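Local coordinates for molybdopterin-guanine dinucleotide biosynthesis protein B (Escherichia coli, PDB 1NP6) that binds GTP, hydrolyses it weakly, and may act as an adapter in the biosynthesis and use of the molybdopterin-guanine dinucleotide form of the molybdenum cofactor, at residues D46-K51 against D55-R60. Sequence-based numbering, arbitrary orientation.
Sequences DMDVDK and DSYELR
The loop that follows strand 37-42 is tied to helix 53-61 by a salt bridge between D48 and R60. Both terminal nitrogens of R60 converge end-on on a single oxygen, D48 OD1: NH1 lies 2.9 Å from OD1 and meets its syn lone pair, while NH2, 3.1 Å from OD1, comes from the anti side and out of the carboxylate plane. OD1 itself sits in the guanidinium plane, and the two flat groups are inclined by 36°. The extended aliphatic part of R60 runs back along its helix toward S56, and a bend at chi3 (-65°) turns the guanidinium toward D48, while NE donates to S56 OG at 2.8 Å; with E80, which pairs with NH1, this fixes the rotation of the guanidinium. The second carboxylate oxygen, D48 OD2, reaches the edge of the Y57 ring, 3.4 Å from CE1, with the planes 76° apart. D48 is presented from a type I beta turn, D46 to V49, reinforced by an Asx turn in which D46 OD1 accepts from the backbone N of D48 at 3.1 Å. This turn also faces the dimer partner, since D46 forms a salt bridge with R74 of the second subunit. A leucine in place of R60 would probably leave the D48 carboxylate and E80 without their shared cationic mate, and S56 OG without the NE donor.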
# COMPACT_ATOMS: atom_id res chain seq x y z
N ASP B 46 5.44 4.92 14.28
CA ASP B 46 6.08 3.73 13.70
C ASP B 46 5.02 2.82 13.07
O ASP B 46 4.28 2.15 13.78
CB ASP B 46 6.87 2.98 14.79
CG ASP B 46 7.63 1.76 14.28
OD1 ASP B 46 7.54 1.41 13.08
OD2 ASP B 46 8.35 1.08 15.03
N MET B 47 4.97 2.81 11.74
CA MET B 47 3.97 2.05 10.98
C MET B 47 4.05 0.51 11.16
O MET B 47 3.09 -0.19 10.84
CB MET B 47 4.00 2.45 9.49
CG MET B 47 3.70 3.95 9.28
SD MET B 47 3.82 4.59 7.62
CE MET B 47 2.60 3.58 6.82
N ASP B 48 5.17 0.02 11.69
CA ASP B 48 5.36 -1.41 11.96
C ASP B 48 4.42 -1.94 13.05
O ASP B 48 4.17 -3.14 13.11
CB ASP B 48 6.80 -1.70 12.43
CG ASP B 48 7.81 -1.78 11.29
OD1 ASP B 48 7.43 -1.89 10.10
OD2 ASP B 48 9.02 -1.76 11.52
N VAL B 49 3.94 -1.05 13.92
CA VAL B 49 3.12 -1.43 15.09
C VAL B 49 1.68 -1.96 14.80
O VAL B 49 1.33 -3.02 15.32
CB VAL B 49 3.16 -0.32 16.21
CG1 VAL B 49 2.15 -0.61 17.33
CG2 VAL B 49 4.58 -0.19 16.79
N ASP B 50 0.87 -1.24 14.02
CA ASP B 50 -0.44 -1.73 13.49
C ASP B 50 -0.12 -2.61 12.26
O ASP B 50 0.90 -2.37 11.65
CB ASP B 50 -1.36 -0.56 13.15
CG ASP B 50 -0.69 0.80 13.32
OD1 ASP B 50 0.29 1.08 12.60
OD2 ASP B 50 -1.08 1.64 14.15
N LYS B 51 -0.94 -3.55 11.77
CA LYS B 51 -2.30 -3.39 11.21
C LYS B 51 -2.45 -2.19 10.27
O LYS B 51 -2.89 -1.12 10.68
CB LYS B 51 -3.43 -3.55 12.24
CG LYS B 51 -4.35 -4.73 11.90
CD LYS B 51 -5.14 -5.21 13.12
CE LYS B 51 -6.17 -6.27 12.74
NZ LYS B 51 -5.56 -7.63 12.59
N ASP B 55 1.34 -7.09 9.62
CA ASP B 55 1.10 -8.24 8.75
C ASP B 55 2.30 -8.52 7.84
O ASP B 55 2.53 -9.67 7.48
CB ASP B 55 -0.13 -8.03 7.86
CG ASP B 55 -1.44 -7.95 8.64
OD1 ASP B 55 -1.51 -8.43 9.80
OD2 ASP B 55 -2.47 -7.43 8.16
N SER B 56 3.04 -7.48 7.46
CA SER B 56 4.18 -7.63 6.55
C SER B 56 5.55 -7.50 7.24
O SER B 56 6.59 -7.56 6.56
CB SER B 56 4.08 -6.65 5.38
OG SER B 56 4.23 -5.29 5.78
N TYR B 57 5.55 -7.37 8.57
CA TYR B 57 6.78 -7.02 9.31
C TYR B 57 7.92 -8.02 9.15
O TYR B 57 9.05 -7.65 8.77
CB TYR B 57 6.48 -6.74 10.80
CG TYR B 57 7.70 -6.49 11.66
CD1 TYR B 57 8.34 -5.26 11.65
CD2 TYR B 57 8.22 -7.50 12.46
CE1 TYR B 57 9.47 -5.03 12.44
CE2 TYR B 57 9.35 -7.29 13.25
CZ TYR B 57 9.96 -6.05 13.24
OH TYR B 57 11.08 -5.84 14.02
N GLU B 58 7.63 -9.30 9.39
CA GLU B 58 8.67 -10.34 9.25
C GLU B 58 9.35 -10.42 7.87
O GLU B 58 10.57 -10.58 7.77
CB GLU B 58 8.14 -11.72 9.66
CG GLU B 58 7.40 -11.76 10.99
CD GLU B 58 8.31 -11.84 12.20
OE1 GLU B 58 9.54 -11.97 12.04
OE2 GLU B 58 7.78 -11.76 13.33
N LEU B 59 8.56 -10.31 6.80
CA LEU B 59 9.09 -10.38 5.44
C LEU B 59 9.98 -9.17 5.09
O LEU B 59 10.99 -9.32 4.38
CB LEU B 59 7.93 -10.48 4.44
CG LEU B 59 7.57 -11.78 3.71
CD1 LEU B 59 8.29 -13.04 4.23
CD2 LEU B 59 6.06 -11.97 3.75
N ARG B 60 9.59 -7.99 5.56
CA ARG B 60 10.37 -6.77 5.33
C ARG B 60 11.63 -6.79 6.20
O ARG B 60 12.70 -6.34 5.77
CB ARG B 60 9.53 -5.50 5.61
CG ARG B 60 8.59 -5.12 4.48
CD ARG B 60 7.74 -3.87 4.73
NE ARG B 60 6.80 -4.07 5.85
CZ ARG B 60 6.93 -3.52 7.06
NH1 ARG B 60 7.96 -2.71 7.32
NH2 ARG B 60 6.04 -3.79 8.03